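Local coordinates for protein carbohydrate esterase family 2 (CE2) (Chaetomium olivicolor, PDB 4XVH) that probably removes acetyl groups from xylan or related plant polysaccharides, as a family 2 carbohydrate esterase with an SGNH-type hydrolase domain and a jelly-roll carbohydrate-binding domain, at residues A[138-143]-A[156-161]; A[217-220]-A[224-227]; A[229-234]-A[272-277]; A[237-242]-A[283-288]; A[259-262]-A[268-271]. All coordinates share one frame; numbering follows the deposited sequence.

Contact 1 comes first along the chain: 138-143, before helix 144-151, meets the edge strand 155-160 of the parallel sheet and closes the loop through that helix. Contact 2 follows in series, a short turn between helices 214-217 and 228-243. Contacts 3 and 4 then join helix 228-243 to helix 270-285, and they cross, the order along the chain being 229-234, 237-242, 272-277, 283-288, so that their segments alternate. Contact 5 closes its small loop between 259-262 and 268-271 within the span of both. Contacts 2, 3 and 5 touch one another at one end of the helix pair; contact 1 stands apart, its centre about 24 Å from that of contact 3.

Contact 1: A[138-143]-A[156-161]; sequences EDNPKT and YSVVAW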
# COMPACT_ATOMS: atom_id res chain seq x y z
N GLU A 138 4.15 -6.73 9.52
CA GLU A 138 3.59 -6.16 8.32
C GLU A 138 4.60 -6.29 7.19
O GLU A 138 5.81 -6.22 7.44
CB GLU A 138 3.20 -4.69 8.55
CG GLU A 138 2.15 -4.58 9.63
CD GLU A 138 1.45 -3.24 9.62
OE1 GLU A 138 2.16 -2.25 9.34
OE2 GLU A 138 0.21 -3.20 9.87
N ASP A 139 4.14 -6.46 5.96
CA ASP A 139 5.10 -6.70 4.88
C ASP A 139 4.57 -6.14 3.56
O ASP A 139 4.19 -6.89 2.67
CB ASP A 139 5.38 -8.21 4.75
CG ASP A 139 6.65 -8.52 3.95
OD1 ASP A 139 7.10 -7.65 3.19
OD2 ASP A 139 7.19 -9.66 4.10
N ASN A 140 4.53 -4.81 3.46
CA ASN A 140 3.98 -4.19 2.27
C ASN A 140 4.65 -4.70 0.99
O ASN A 140 3.97 -4.84 -0.01
CB ASN A 140 4.08 -2.64 2.34
CG ASN A 140 3.36 -1.95 1.17
OD1 ASN A 140 4.01 -1.33 0.31
ND2 ASN A 140 2.02 -2.09 1.13
N PRO A 141 5.99 -4.95 1.00
CA PRO A 141 6.61 -5.40 -0.26
C PRO A 141 6.11 -6.76 -0.77
O PRO A 141 6.42 -7.14 -1.93
CB PRO A 141 8.10 -5.48 0.08
CG PRO A 141 8.32 -4.45 1.18
CD PRO A 141 7.01 -4.51 1.99
N LYS A 142 5.37 -7.49 0.07
CA LYS A 142 4.84 -8.79 -0.37
C LYS A 142 3.34 -8.75 -0.67
O LYS A 142 2.72 -9.80 -0.88
CB LYS A 142 5.10 -9.88 0.67
CG LYS A 142 6.59 -10.28 0.74
CD LYS A 142 6.76 -11.63 1.48
CE LYS A 142 8.21 -12.12 1.40
NZ LYS A 142 8.37 -13.48 2.08
N THR A 143 2.75 -7.56 -0.66
CA THR A 143 1.29 -7.46 -0.88
C THR A 143 0.92 -7.65 -2.35
O THR A 143 1.75 -7.44 -3.23
CB THR A 143 0.73 -6.10 -0.42
OG1 THR A 143 1.47 -5.03 -1.05
CG2 THR A 143 0.81 -5.99 1.14
N TYR A 156 5.40 2.41 -7.93
CA TYR A 156 4.08 2.42 -7.33
C TYR A 156 4.05 3.38 -6.14
O TYR A 156 5.09 3.84 -5.64
CB TYR A 156 3.64 1.00 -6.92
CG TYR A 156 4.63 0.33 -5.98
CD1 TYR A 156 4.55 0.52 -4.61
CD2 TYR A 156 5.66 -0.48 -6.48
CE1 TYR A 156 5.44 -0.08 -3.74
CE2 TYR A 156 6.57 -1.08 -5.61
CZ TYR A 156 6.43 -0.88 -4.24
OH TYR A 156 7.30 -1.46 -3.36
N SER A 157 2.83 3.69 -5.72
CA SER A 157 2.58 4.46 -4.52
C SER A 157 1.43 3.80 -3.79
O SER A 157 0.33 3.67 -4.34
CB SER A 157 2.22 5.91 -4.86
OG SER A 157 1.95 6.61 -3.67
N VAL A 158 1.71 3.35 -2.57
CA VAL A 158 0.69 2.76 -1.71
C VAL A 158 0.16 3.84 -0.77
O VAL A 158 0.93 4.49 -0.06
CB VAL A 158 1.25 1.59 -0.86
CG1 VAL A 158 0.19 1.07 0.11
CG2 VAL A 158 1.73 0.46 -1.78
N VAL A 159 -1.15 4.03 -0.79
CA VAL A 159 -1.81 4.91 0.15
C VAL A 159 -2.85 4.07 0.86
O VAL A 159 -3.91 3.81 0.32
CB VAL A 159 -2.48 6.11 -0.53
CG1 VAL A 159 -3.09 7.02 0.55
CG2 VAL A 159 -1.44 6.89 -1.31
N ALA A 160 -2.52 3.64 2.08
CA ALA A 160 -3.37 2.67 2.77
C ALA A 160 -3.19 2.77 4.25
O ALA A 160 -2.13 3.16 4.72
CB ALA A 160 -3.04 1.27 2.30
N TRP A 161 -4.24 2.40 5.01
CA TRP A 161 -4.22 2.60 6.45
C TRP A 161 -5.15 1.53 7.04
O TRP A 161 -6.29 1.41 6.59
CB TRP A 161 -4.69 4.03 6.80
CG TRP A 161 -4.61 4.43 8.24
CD1 TRP A 161 -5.03 3.73 9.33
CD2 TRP A 161 -4.07 5.67 8.74
NE1 TRP A 161 -4.77 4.45 10.49
CE2 TRP A 161 -4.19 5.65 10.15
CE3 TRP A 161 -3.49 6.80 8.14
CZ2 TRP A 161 -3.75 6.71 10.96
CZ3 TRP A 161 -3.07 7.85 8.94
CH2 TRP A 161 -3.20 7.80 10.34
O HOH W 1 6.53 -2.10 -0.60
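Asn140 lays its carboxamide against the isopropyl group of Val158, and this pair is the tight part of a small, buried contact of 116 Å². Amide and valine pass each other in opposite directions: OD1 of Asn140 sits 3.6 Å from CG2 of Val158, while ND2 of Asn140 lies about equally near both methyls, 3.8 Å from CG1 of Val158. The amide reaches the strand because its CG is anti to the backbone N (chi1 -174°). The other side is looser and bridged by water. There the Tyr156 ring brings only CE1 to 4.5 Å from OD1 of Asn140, obliquely, and a water fills the interval, giving a proton to OD1 of Asn140 at 2.8 Å and lying 2.9 Å from OH of Tyr156. On the loop, the carbonyl O of Asn140 accepts twice from Thr143, the N-cap residue of helix 144-151, through N and through OG1 at 2.7 Å, with OG1 in the carbonyl plane. Asn140 ND2 donates to Val121 O, and Ile114 of the adjacent strand 111-116 packs on Val158, so the contact ties the loop to the edge strand of the parallel sheet in the SGNH-hydrolase domain. This chemistry is consistent with an amide orientation set by those polar partners, Val121 O and the water, its contact with Val158 being van der Waals only.

Contact 2: A[217-220]-A[224-227]; sequences FGYL and DPID
The loop that links helix 214-217 to helix 228-243 in the SGNH-hydrolase domain doubles back here, and each of its two limbs supplies residues to a pair of CH-pi contacts. Phe217 and Ile226 form the first: CG2 of Ile226 stands over one face of the ring, 3.8 Å from the Phe217 centroid and 17° off the normal, displaced toward the rim. The other branch of Ile226 follows the same ring, CD1 lying 3.7 Å from CE1 of Phe217. This spread comes from CG1 being anti to the backbone N (chi1 -166°), which leaves CG2 on a separate side to meet the ring. Pro225 and Tyr219 form the second pair, with CG of Pro225 4.0 Å from the Tyr219 centroid and 13° off its normal. The phenol chain also leans on the backbone of the opposite limb, its CB 3.5 Å from O of Asp224. Outside the loop, the hydroxyl of Tyr219 is hydrogen-bonded to Asp268, and Arg168 donates to the carbonyl of Asp224; Phe217 packs on Thr273 and Gln274 of helix 270-285. The backbones are too far apart for a direct bond at the mouth of the turn, and one water spans them, donating to O of Phe217 at 2.7 Å and accepting from N of Ile226 at 2.8 Å.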
# COMPACT_ATOMS: atom_id res chain seq x y z
N PHE A 217 -18.24 -2.98 5.41
CA PHE A 217 -19.24 -4.03 5.54
C PHE A 217 -19.38 -4.57 6.96
O PHE A 217 -20.39 -5.16 7.32
CB PHE A 217 -18.94 -5.14 4.55
CG PHE A 217 -19.65 -4.96 3.23
CD1 PHE A 217 -19.16 -4.09 2.27
CD2 PHE A 217 -20.81 -5.63 2.97
CE1 PHE A 217 -19.85 -3.92 1.06
CE2 PHE A 217 -21.49 -5.47 1.77
CZ PHE A 217 -20.99 -4.62 0.82
N GLY A 218 -18.37 -4.37 7.80
CA GLY A 218 -18.49 -4.81 9.19
C GLY A 218 -19.64 -4.11 9.90
O GLY A 218 -19.78 -2.89 9.78
N TYR A 219 -20.44 -4.87 10.66
CA TYR A 219 -21.56 -4.25 11.37
C TYR A 219 -21.98 -5.01 12.64
O TYR A 219 -22.56 -4.41 13.56
CB TYR A 219 -22.78 -4.11 10.44
CG TYR A 219 -23.52 -5.43 10.24
CD1 TYR A 219 -23.18 -6.31 9.22
CD2 TYR A 219 -24.55 -5.78 11.09
CE1 TYR A 219 -23.85 -7.51 9.07
CE2 TYR A 219 -25.23 -6.98 10.95
CZ TYR A 219 -24.88 -7.84 9.95
OH TYR A 219 -25.57 -9.02 9.85
N LEU A 220 -21.72 -6.32 12.67
CA LEU A 220 -22.39 -7.21 13.63
C LEU A 220 -22.23 -6.75 15.07
O LEU A 220 -21.11 -6.58 15.56
CB LEU A 220 -21.86 -8.64 13.49
CG LEU A 220 -22.48 -9.63 14.48
CD1 LEU A 220 -23.92 -9.94 14.09
CD2 LEU A 220 -21.62 -10.89 14.56
N ASP A 224 -25.76 -0.64 12.02
CA ASP A 224 -26.57 -1.17 10.94
C ASP A 224 -25.69 -1.72 9.82
O ASP A 224 -24.58 -1.21 9.58
CB ASP A 224 -27.47 -0.08 10.36
CG ASP A 224 -28.57 0.33 11.31
OD1 ASP A 224 -28.90 -0.46 12.24
OD2 ASP A 224 -29.10 1.45 11.12
N PRO A 225 -26.19 -2.75 9.11
CA PRO A 225 -25.49 -3.17 7.88
C PRO A 225 -25.30 -1.98 6.91
O PRO A 225 -26.03 -0.99 6.99
CB PRO A 225 -26.43 -4.21 7.29
CG PRO A 225 -27.27 -4.69 8.45
CD PRO A 225 -27.44 -3.50 9.33
N ILE A 226 -24.33 -2.11 6.02
CA ILE A 226 -23.90 -1.03 5.13
C ILE A 226 -25.03 -0.49 4.24
O ILE A 226 -25.95 -1.22 3.86
CB ILE A 226 -22.73 -1.52 4.25
CG1 ILE A 226 -22.01 -0.36 3.55
CG2 ILE A 226 -23.19 -2.59 3.24
CD1 ILE A 226 -20.78 -0.82 2.80
N ASP A 227 -24.99 0.81 3.96
CA ASP A 227 -25.90 1.39 2.97
C ASP A 227 -25.26 1.10 1.64
O ASP A 227 -24.27 1.73 1.29
CB ASP A 227 -26.10 2.89 3.19
CG ASP A 227 -27.05 3.52 2.18
OD1 ASP A 227 -27.28 2.93 1.08
OD2 ASP A 227 -27.56 4.61 2.49
O HOH W 2 -22.82 -4.48 6.27

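Contact 3: A[229-234]-A[272-277]; sequences AAYTDA and TTQTNA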
# COMPACT_ATOMS: atom_id res chain seq x y z
N ALA A 229 -26.21 1.48 -1.51
CA ALA A 229 -26.32 2.52 -2.51
C ALA A 229 -25.29 3.60 -2.23
O ALA A 229 -24.64 4.09 -3.15
CB ALA A 229 -27.74 3.11 -2.52
N ALA A 230 -25.13 3.95 -0.96
CA ALA A 230 -24.14 4.95 -0.57
C ALA A 230 -22.73 4.43 -0.84
O ALA A 230 -21.86 5.19 -1.29
CB ALA A 230 -24.30 5.32 0.89
N TYR A 231 -22.48 3.15 -0.58
CA TYR A 231 -21.15 2.58 -0.84
C TYR A 231 -20.83 2.67 -2.35
O TYR A 231 -19.76 3.15 -2.76
CB TYR A 231 -21.10 1.13 -0.36
CG TYR A 231 -19.85 0.35 -0.71
CD1 TYR A 231 -18.64 0.60 -0.07
CD2 TYR A 231 -19.90 -0.68 -1.64
CE1 TYR A 231 -17.50 -0.12 -0.39
CE2 TYR A 231 -18.78 -1.41 -1.98
CZ TYR A 231 -17.58 -1.15 -1.36
OH TYR A 231 -16.48 -1.90 -1.71
N THR A 232 -21.79 2.26 -3.16
CA THR A 232 -21.68 2.35 -4.61
C THR A 232 -21.46 3.80 -5.08
O THR A 232 -20.55 4.08 -5.87
CB THR A 232 -22.96 1.81 -5.28
OG1 THR A 232 -23.24 0.50 -4.78
CG2 THR A 232 -22.80 1.78 -6.80
N ASP A 233 -22.33 4.70 -4.61
CA ASP A 233 -22.24 6.11 -4.99
C ASP A 233 -20.87 6.69 -4.62
O ASP A 233 -20.30 7.47 -5.38
CB ASP A 233 -23.34 6.94 -4.31
CG ASP A 233 -24.74 6.70 -4.88
OD1 ASP A 233 -24.89 6.05 -5.94
OD2 ASP A 233 -25.72 7.18 -4.24
N ALA A 234 -20.36 6.31 -3.45
CA ALA A 234 -19.08 6.81 -2.97
C ALA A 234 -17.91 6.29 -3.78
O ALA A 234 -16.90 6.98 -3.97
CB ALA A 234 -18.87 6.43 -1.52
N THR A 272 -20.98 -11.35 -2.15
CA THR A 272 -21.79 -11.11 -3.36
C THR A 272 -22.34 -9.68 -3.36
O THR A 272 -22.31 -9.01 -4.38
CB THR A 272 -22.92 -12.13 -3.44
OG1 THR A 272 -22.34 -13.43 -3.62
CG2 THR A 272 -23.90 -11.82 -4.59
N THR A 273 -22.83 -9.21 -2.22
CA THR A 273 -23.36 -7.84 -2.12
C THR A 273 -22.28 -6.80 -2.51
O THR A 273 -22.55 -5.88 -3.29
CB THR A 273 -23.90 -7.55 -0.71
OG1 THR A 273 -24.96 -8.47 -0.41
CG2 THR A 273 -24.47 -6.13 -0.63
N GLN A 274 -21.07 -6.95 -1.96
CA GLN A 274 -19.97 -6.04 -2.31
C GLN A 274 -19.60 -6.15 -3.77
O GLN A 274 -19.31 -5.15 -4.43
CB GLN A 274 -18.71 -6.31 -1.48
CG GLN A 274 -17.61 -5.24 -1.72
CD GLN A 274 -16.22 -5.73 -1.38
OE1 GLN A 274 -15.94 -6.94 -1.37
NE2 GLN A 274 -15.31 -4.77 -1.09
N THR A 275 -19.59 -7.39 -4.27
CA THR A 275 -19.18 -7.63 -5.64
C THR A 275 -20.11 -6.94 -6.60
O THR A 275 -19.67 -6.24 -7.51
CB THR A 275 -19.12 -9.13 -5.92
OG1 THR A 275 -18.09 -9.69 -5.09
CG2 THR A 275 -18.80 -9.38 -7.40
N ASN A 276 -21.41 -7.10 -6.37
CA ASN A 276 -22.40 -6.46 -7.25
C ASN A 276 -22.34 -4.94 -7.17
O ASN A 276 -22.49 -4.25 -8.19
CB ASN A 276 -23.81 -6.95 -6.89
CG ASN A 276 -24.04 -8.40 -7.31
OD1 ASN A 276 -23.38 -8.90 -8.22
ND2 ASN A 276 -25.00 -9.08 -6.66
N ALA A 277 -22.14 -4.41 -5.97
CA ALA A 277 -22.00 -2.96 -5.79
C ALA A 277 -20.81 -2.42 -6.59
O ALA A 277 -20.91 -1.38 -7.24
CB ALA A 277 -21.87 -2.61 -4.34
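Tyr231 and Gln274 meet through the single hydrogen bond that joins these two helical segments: NE2 of Gln274 donates to OH of Tyr231 at 3.2 Å with an N-H...O angle of 162°, and the hydroxyl lies close to the amide plane. Ring and amide planes are turned 38° apart, so the two groups are neither stacked nor perpendicular. The aliphatic part of the glutamine adds to the grip, its CG 3.5 Å from OH of Tyr231. Beside this polar pair, CB of Ala277 comes to the edge of the tyrosine ring, in its plane and 3.9 Å from CD2 of Tyr231. The same methyl abuts Thr232 across the interface, at 3.4 Å from OG1 of Thr232, while CG2 of Thr232 is 3.7 Å from O of Ala277. In the next shell, polar partners position the groups: Tyr231 OH is also bonded to Leu212 O, Gln274 OE1 accepts from Ser256 N, and OG1 of Thr232 bonds to Val228 O one turn back in its own helix. Both tyrosine and glutamine extend to this site with CG anti to the backbone N. The axes of the two segments approach to 10.1 Å at a crossing angle of -40°, their N-to-C directions broadly alike. Helices 228-243 and 270-285 thus pack side by side, with Tyr231 also resting on Ile278 of helix 270-285 and Ala277 on Val228 of helix 228-243.

Contact 4: A[237-242]-A[283-288]; sequences KFVQDI and SRLGAK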
# COMPACT_ATOMS: atom_id res chain seq x y z
N LYS A 237 -17.85 8.35 -6.87
CA LYS A 237 -17.35 9.68 -6.56
C LYS A 237 -15.83 9.71 -6.27
O LYS A 237 -15.12 10.65 -6.69
CB LYS A 237 -18.14 10.24 -5.36
CG LYS A 237 -17.77 11.65 -4.95
CD LYS A 237 -18.03 12.65 -6.09
CE LYS A 237 -17.99 14.10 -5.56
NZ LYS A 237 -16.84 14.26 -4.61
N PHE A 238 -15.32 8.70 -5.57
CA PHE A 238 -13.90 8.62 -5.22
C PHE A 238 -13.06 8.51 -6.52
O PHE A 238 -12.10 9.24 -6.71
CB PHE A 238 -13.63 7.43 -4.30
CG PHE A 238 -12.21 7.38 -3.76
CD1 PHE A 238 -11.46 8.54 -3.62
CD2 PHE A 238 -11.62 6.17 -3.41
CE1 PHE A 238 -10.14 8.51 -3.14
CE2 PHE A 238 -10.32 6.12 -2.92
CZ PHE A 238 -9.57 7.32 -2.79
N VAL A 239 -13.47 7.63 -7.42
CA VAL A 239 -12.80 7.54 -8.69
C VAL A 239 -12.91 8.86 -9.47
O VAL A 239 -11.90 9.37 -10.00
CB VAL A 239 -13.36 6.37 -9.52
CG1 VAL A 239 -12.86 6.44 -10.95
CG2 VAL A 239 -12.94 5.01 -8.85
N GLN A 240 -14.10 9.46 -9.52
CA GLN A 240 -14.23 10.72 -10.22
C GLN A 240 -13.30 11.76 -9.60
O GLN A 240 -12.65 12.53 -10.31
CB GLN A 240 -15.69 11.18 -10.20
CG GLN A 240 -16.57 10.35 -11.13
CD GLN A 240 -18.05 10.62 -10.94
OE1 GLN A 240 -18.48 11.17 -9.93
NE2 GLN A 240 -18.85 10.24 -11.93
N ASP A 241 -13.20 11.77 -8.26
CA ASP A 241 -12.31 12.72 -7.59
C ASP A 241 -10.83 12.46 -7.97
O ASP A 241 -10.07 13.42 -8.19
CB ASP A 241 -12.47 12.65 -6.07
CG ASP A 241 -13.79 13.24 -5.60
OD1 ASP A 241 -14.45 13.97 -6.37
OD2 ASP A 241 -14.17 12.97 -4.45
N ILE A 242 -10.43 11.20 -8.09
CA ILE A 242 -9.05 10.91 -8.49
C ILE A 242 -8.81 11.31 -9.96
O ILE A 242 -7.72 11.77 -10.33
CB ILE A 242 -8.70 9.40 -8.28
CG1 ILE A 242 -8.89 9.04 -6.80
CG2 ILE A 242 -7.26 9.08 -8.73
CD1 ILE A 242 -8.76 7.56 -6.53
N SER A 283 -19.77 -0.15 -13.98
CA SER A 283 -20.70 0.18 -15.06
C SER A 283 -20.95 1.70 -15.17
O SER A 283 -20.96 2.26 -16.27
CB SER A 283 -22.02 -0.57 -14.84
OG SER A 283 -22.92 -0.37 -15.92
N ARG A 284 -21.12 2.39 -14.04
CA ARG A 284 -21.36 3.83 -14.07
C ARG A 284 -20.10 4.60 -14.51
O ARG A 284 -20.20 5.67 -15.12
CB ARG A 284 -21.85 4.36 -12.71
CG ARG A 284 -23.04 3.60 -12.11
CD ARG A 284 -24.10 4.52 -11.52
NE ARG A 284 -23.63 5.44 -10.47
CZ ARG A 284 -23.95 5.33 -9.18
NH1 ARG A 284 -24.73 4.35 -8.75
NH2 ARG A 284 -23.48 6.22 -8.31
N LEU A 285 -18.92 4.05 -14.23
CA LEU A 285 -17.68 4.78 -14.48
C LEU A 285 -17.20 4.70 -15.92
O LEU A 285 -16.44 5.54 -16.38
CB LEU A 285 -16.58 4.28 -13.54
CG LEU A 285 -16.74 4.73 -12.09
CD1 LEU A 285 -15.81 3.89 -11.17
CD2 LEU A 285 -16.49 6.22 -11.92
N GLY A 286 -17.62 3.66 -16.63
CA GLY A 286 -17.23 3.51 -18.01
C GLY A 286 -16.00 2.65 -18.26
O GLY A 286 -15.52 1.91 -17.38
N ALA A 287 -15.49 2.77 -19.47
CA ALA A 287 -14.51 1.84 -20.01
C ALA A 287 -13.13 1.86 -19.31
O ALA A 287 -12.38 0.89 -19.41
CB ALA A 287 -14.33 2.12 -21.53
N LYS A 288 -12.80 2.93 -18.60
CA LYS A 288 -11.50 2.95 -17.92
C LYS A 288 -11.57 2.39 -16.50
O LYS A 288 -10.58 2.36 -15.79
CB LYS A 288 -10.93 4.36 -17.91
CG LYS A 288 -10.42 4.79 -19.29
CD LYS A 288 -9.88 6.18 -19.28
CE LYS A 288 -9.87 6.79 -20.69
NZ LYS A 288 -8.92 6.05 -21.56
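Leu285, in the last turn of helix 270-285, straddles Val239 of helix 228-243, linking two helices of the SGNH-type alpha/beta domain with its parallel sheet beneath. The apolar part carries the contact. CD2 of Leu285 lies 3.8 Å from CG1 of Val239, and CD1 of Leu285 lies 3.9 Å from CG2 of Val239; the leucine fork sits astride the valine, both its methyls also about 3.9 Å from CB of Val239, and the two side chains meet at a slant. CG of Leu285 is anti to its own carbonyl carbon (chi1 -73°), which sends it to the partner helix, and chi2 (166°) sets the two methyls. At the more exposed margin Gln240 adds a lesser touch, its CG 4.2 Å from CD2 of Leu285. Below, Val239 also rests on Phe251 and Ile210 of neighbouring strands, and Leu285 on Leu253, so the pair belongs to the layer where helices cover the sheet. The helix ends just after Leu285, where Gly286 has positive phi. Ionic pairs lie beside the apolar contact: Arg284 forms a salt bridge with Asp233 of the partner helix, whereas Lys237 pairs within its own helix, one turn from Asp241. Its NZ is 3.0 Å from OD1 and 3.0 Å from OD2 of Asp241, each oxygen using its syn lone pair, a two-pronged grip on the carboxylate.

Contact 5: A[259-262]-A[268-271]; sequences LSDT and DAQK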
# COMPACT_ATOMS: atom_id res chain seq x y z
N LEU A 259 -14.11 -10.86 2.95
CA LEU A 259 -15.57 -10.96 3.06
C LEU A 259 -16.04 -12.28 2.47
O LEU A 259 -15.43 -12.79 1.52
CB LEU A 259 -16.26 -9.79 2.37
CG LEU A 259 -15.95 -8.42 2.97
CD1 LEU A 259 -16.71 -7.33 2.22
CD2 LEU A 259 -16.30 -8.41 4.45
N SER A 260 -17.12 -12.83 3.03
CA SER A 260 -17.70 -14.06 2.51
C SER A 260 -19.21 -13.90 2.41
O SER A 260 -19.75 -12.86 2.83
CB SER A 260 -17.35 -15.25 3.40
OG SER A 260 -18.09 -15.18 4.59
N ASP A 261 -19.88 -14.93 1.89
CA ASP A 261 -21.33 -14.99 1.89
C ASP A 261 -21.86 -15.84 3.03
O ASP A 261 -23.05 -16.13 3.09
CB ASP A 261 -21.86 -15.52 0.55
CG ASP A 261 -21.72 -14.51 -0.56
OD1 ASP A 261 -21.60 -13.31 -0.24
OD2 ASP A 261 -21.68 -14.92 -1.73
N THR A 262 -20.98 -16.26 3.94
CA THR A 262 -21.44 -17.08 5.07
C THR A 262 -21.28 -16.39 6.42
O THR A 262 -21.88 -16.80 7.39
CB THR A 262 -20.70 -18.42 5.12
OG1 THR A 262 -19.31 -18.19 5.32
CG2 THR A 262 -20.90 -19.14 3.83
N ASP A 268 -26.87 -12.01 4.89
CA ASP A 268 -26.10 -10.82 4.57
C ASP A 268 -25.44 -10.93 3.20
O ASP A 268 -25.24 -9.91 2.54
CB ASP A 268 -25.01 -10.58 5.62
CG ASP A 268 -25.54 -9.95 6.90
OD1 ASP A 268 -26.18 -8.87 6.83
OD2 ASP A 268 -25.28 -10.53 7.98
N ALA A 269 -25.08 -12.15 2.80
CA ALA A 269 -24.32 -12.41 1.56
C ALA A 269 -23.32 -11.31 1.27
O ALA A 269 -23.32 -10.72 0.19
CB ALA A 269 -25.28 -12.57 0.36
N GLN A 270 -22.45 -11.01 2.24
CA GLN A 270 -21.63 -9.81 2.15
C GLN A 270 -20.74 -9.74 0.89
O GLN A 270 -20.62 -8.67 0.25
CB GLN A 270 -20.78 -9.67 3.42
CG GLN A 270 -21.59 -9.38 4.66
CD GLN A 270 -20.73 -8.78 5.75
OE1 GLN A 270 -19.52 -9.08 5.85
NE2 GLN A 270 -21.32 -7.90 6.54
N LYS A 271 -20.12 -10.86 0.51
CA LYS A 271 -19.18 -10.87 -0.61
C LYS A 271 -19.88 -10.65 -1.95
O LYS A 271 -19.44 -9.87 -2.78
CB LYS A 271 -18.41 -12.19 -0.64
CG LYS A 271 -17.35 -12.29 -1.75
CD LYS A 271 -16.37 -11.10 -1.77
CE LYS A 271 -15.16 -11.39 -2.69
NZ LYS A 271 -14.24 -12.38 -2.06
O HOH W 3 -18.27 -11.52 5.41
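Ser260 O and Lys271 N close the backbone of the loop before helix 270-285 with a bond of 3.1 Å, bent at 143° and reaching the carbonyl from above its plane rather than along a lone pair. Ser260 opens an ST turn: its OG accepts from Thr262 N at 3.2 Å, and Trp263 N is a further partner of this hydroxyl. The CA atoms of Asp261 and Ala269 come within 4.0 Å of each other as the chain enters the helix, where Ala269 holds the N-cap position. Asp261 turns its carboxylate toward that helix start, OD1 meeting CB of Lys271, and its OD2 is hydrogen-bonded to Thr272. The helix start may favour the negative charge, although OD1 of Asp261 also lies 3.1 Å from the carbonyl O of Ala269. Lys271 runs back alongside Leu259, its chain bent at chi2 (52°), with CG and CD each 3.8 Å from O of Leu259; beyond the contact its NZ donates to Ser256 O and Trp294 O, so the buried ammonium is held by carbonyls. Gln270 crosses Leu259 at about a right angle, its OE1 3.6 Å from CD2 of Leu259, while its NE2 makes a weak bond to Phe217 O. Together the Ser260, Asp261 and Leu259 contacts hold the loop after strand 250-254 against the start of helix 270-285 in the SGNH-type domain. A water finishes the polar side: it accepts from N of Ser260 at 3.0 Å and lies 2.8 Å from OE1 of Gln270.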